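Ankyrin repeat domain protein (Legionella pneumophila subsp. pneumophila, PDB 6MCA) is a cysteine protease-like ankyrin-repeat effector that interacts with the LARP7 component of the host 7SK snRNP complex. Local coordinates at residues H274-K279 with L332-M337. Residues are numbered along the deposited sequence; the frame is centred on the assembly and turned at random.
Sequences HQWWAK and LPFAQM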
loop_
_atom_site.group_PDB
_atom_site.type_symbol
_atom_site.label_atom_id
_atom_site.label_comp_id
_atom_site.label_asym_id
_atom_site.label_seq_id
_atom_site.Cartn_x
_atom_site.Cartn_y
_atom_site.Cartn_z
ATOM N N HIS A 274 -13.010 10.823 18.972
ATOM C CA HIS A 274 -13.448 11.480 20.199
ATOM C C HIS A 274 -13.068 10.639 21.412
ATOM O O HIS A 274 -11.883 10.369 21.634
ATOM C CB HIS A 274 -14.952 11.753 20.156
ATOM C CG HIS A 274 -15.370 12.652 19.033
ATOM N ND1 HIS A 274 -14.562 13.657 18.545
ATOM C CD2 HIS A 274 -16.508 12.698 18.302
ATOM C CE1 HIS A 274 -15.184 14.282 17.562
ATOM N NE2 HIS A 274 -16.368 13.719 17.394
ATOM N N GLN A 275 -14.055 10.207 22.192
ATOM C CA GLN A 275 -13.793 9.429 23.395
ATOM C C GLN A 275 -13.732 7.927 23.134
ATOM O O GLN A 275 -13.672 7.148 24.092
ATOM C CB GLN A 275 -14.854 9.724 24.461
ATOM C CG GLN A 275 -16.200 9.054 24.218
ATOM C CD GLN A 275 -17.131 9.893 23.367
ATOM O OE1 GLN A 275 -16.690 10.638 22.492
ATOM N NE2 GLN A 275 -18.429 9.783 23.624
ATOM N N TRP A 276 -13.731 7.504 21.873
ATOM C CA TRP A 276 -13.761 6.092 21.520
ATOM C C TRP A 276 -12.431 5.660 20.919
ATOM O O TRP A 276 -11.791 6.417 20.182
ATOM C CB TRP A 276 -14.896 5.800 20.538
ATOM C CG TRP A 276 -16.229 6.241 21.044
ATOM C CD1 TRP A 276 -16.963 7.303 20.602
ATOM C CD2 TRP A 276 -16.984 5.643 22.103
ATOM N NE1 TRP A 276 -18.133 7.397 21.316
ATOM C CE2 TRP A 276 -18.169 6.391 22.245
ATOM C CE3 TRP A 276 -16.773 4.547 22.943
ATOM C CZ2 TRP A 276 -19.141 6.077 23.191
ATOM C CZ3 TRP A 276 -17.739 4.236 23.882
ATOM C CH2 TRP A 276 -18.908 4.998 23.998
ATOM N N TRP A 277 -12.031 4.429 21.231
ATOM C CA TRP A 277 -10.789 3.834 20.761
ATOM C C TRP A 277 -11.107 2.443 20.237
ATOM O O TRP A 277 -12.005 1.778 20.748
ATOM C CB TRP A 277 -9.759 3.778 21.898
ATOM C CG TRP A 277 -8.450 3.128 21.565
ATOM C CD1 TRP A 277 -8.152 1.798 21.639
ATOM C CD2 TRP A 277 -7.249 3.785 21.142
ATOM N NE1 TRP A 277 -6.842 1.585 21.274
ATOM C CE2 TRP A 277 -6.267 2.789 20.965
ATOM C CE3 TRP A 277 -6.910 5.119 20.886
ATOM C CZ2 TRP A 277 -4.970 3.086 20.546
ATOM C CZ3 TRP A 277 -5.622 5.410 20.470
ATOM C CH2 TRP A 277 -4.669 4.397 20.304
ATOM N N ALA A 278 -10.400 2.010 19.200
ATOM C CA ALA A 278 -10.707 0.729 18.582
ATOM C C ALA A 278 -9.423 0.032 18.174
ATOM O O ALA A 278 -8.545 0.651 17.566
ATOM C CB ALA A 278 -11.614 0.899 17.360
ATOM N N LYS A 279 -9.332 -1.253 18.504
ATOM C CA LYS A 279 -8.232 -2.108 18.086
ATOM C C LYS A 279 -8.738 -3.113 17.061
ATOM O O LYS A 279 -9.772 -3.765 17.274
ATOM C CB LYS A 279 -7.603 -2.832 19.278
ATOM C CG LYS A 279 -6.448 -3.745 18.889
ATOM C CD LYS A 279 -5.654 -4.199 20.100
ATOM C CE LYS A 279 -6.503 -5.044 21.029
ATOM N NZ LYS A 279 -5.692 -5.638 22.128
ATOM N N LEU A 332 -11.956 1.308 28.604
ATOM C CA LEU A 332 -13.089 0.562 29.137
ATOM C C LEU A 332 -13.802 -0.160 28.003
ATOM O O LEU A 332 -14.349 0.503 27.111
ATOM C CB LEU A 332 -14.051 1.500 29.848
ATOM C CG LEU A 332 -15.376 0.932 30.359
ATOM C CD1 LEU A 332 -15.146 -0.292 31.231
ATOM C CD2 LEU A 332 -16.147 1.999 31.119
ATOM N N PRO A 333 -13.822 -1.495 27.988
ATOM C CA PRO A 333 -14.486 -2.219 26.895
ATOM C C PRO A 333 -15.945 -1.811 26.754
ATOM O O PRO A 333 -16.683 -1.718 27.738
ATOM C CB PRO A 333 -14.347 -3.688 27.312
ATOM C CG PRO A 333 -13.144 -3.713 28.188
ATOM C CD PRO A 333 -13.157 -2.407 28.933
ATOM N N PHE A 334 -16.356 -1.568 25.511
ATOM C CA PHE A 334 -17.689 -1.048 25.243
ATOM C C PHE A 334 -18.425 -1.892 24.211
ATOM O O PHE A 334 -19.586 -2.261 24.417
ATOM C CB PHE A 334 -17.601 0.407 24.775
ATOM C CG PHE A 334 -18.928 1.013 24.419
ATOM C CD1 PHE A 334 -19.771 1.494 25.407
ATOM C CD2 PHE A 334 -19.331 1.106 23.096
ATOM C CE1 PHE A 334 -20.994 2.052 25.084
ATOM C CE2 PHE A 334 -20.551 1.663 22.765
ATOM C CZ PHE A 334 -21.384 2.139 23.760
ATOM N N ALA A 335 -17.766 -2.204 23.097
ATOM C CA ALA A 335 -18.428 -2.915 22.013
ATOM C C ALA A 335 -17.416 -3.756 21.250
ATOM O O ALA A 335 -16.207 -3.672 21.469
ATOM C CB ALA A 335 -19.144 -1.945 21.066
ATOM N N GLN A 336 -17.932 -4.573 20.336
ATOM C CA GLN A 336 -17.093 -5.386 19.470
ATOM C C GLN A 336 -17.767 -5.490 18.112
ATOM O O GLN A 336 -18.969 -5.249 17.976
ATOM C CB GLN A 336 -16.846 -6.779 20.062
ATOM C CG GLN A 336 -18.115 -7.571 20.329
ATOM C CD GLN A 336 -17.875 -8.792 21.199
ATOM O OE1 GLN A 336 -17.817 -8.693 22.425
ATOM N NE2 GLN A 336 -17.740 -9.951 20.567
ATOM N N MET A 337 -16.979 -5.849 17.101
ATOM C CA MET A 337 -17.528 -5.987 15.759
ATOM C C MET A 337 -17.175 -7.358 15.190
ATOM O O MET A 337 -16.006 -7.775 15.257
ATOM C CB MET A 337 -17.029 -4.873 14.830
ATOM C CG MET A 337 -17.806 -3.571 14.979
ATOM S SD MET A 337 -17.353 -2.302 13.781
ATOM C CE MET A 337 -17.716 -3.140 12.239
#
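An aromatic pair, Trp276 with Phe334, bridges strands 276-280 and 331-337, which are not neighbours in their five-stranded antiparallel sheet. The far rim of the indole does the touching: its CZ3 stands over one face of the Phe334 ring, 3.5 Å from CG, while CH2 reaches the other end of the same ring at 3.8 Å from CZ. The benzene part of the tryptophan and the phenyl ring have centroids 4.5 Å apart, yet their planes meet at 47°, an oblique pairing that is neither a parallel stack nor edge-to-face. Strand 292-297 runs between the two strands, bonded through its backbone to Trp277 on one flank and to Phe334 on the other, and the CA atoms of Trp276 and Phe334 are 9.0 Å apart. Two broad aromatic side chains suit that spacing, since their rings meet over the strand between them. Phe334 holds CG anti to its backbone nitrogen (chi1 178°), which carries the ring out toward the indole. Phe334 and Ala335 both face Ile294, a classic beta bulge, and Phe334 has the helix-like psi of -48° usual for its first residue. Phe334 lies on the outermost strand and is itself exposed, while the indole it touches is buried. The wide, largely apolar surface of tryptophan suits such a position: it also packs on Met362 of helix 355-364 and on Leu365, while Arg296 of the intervening strand touches it too.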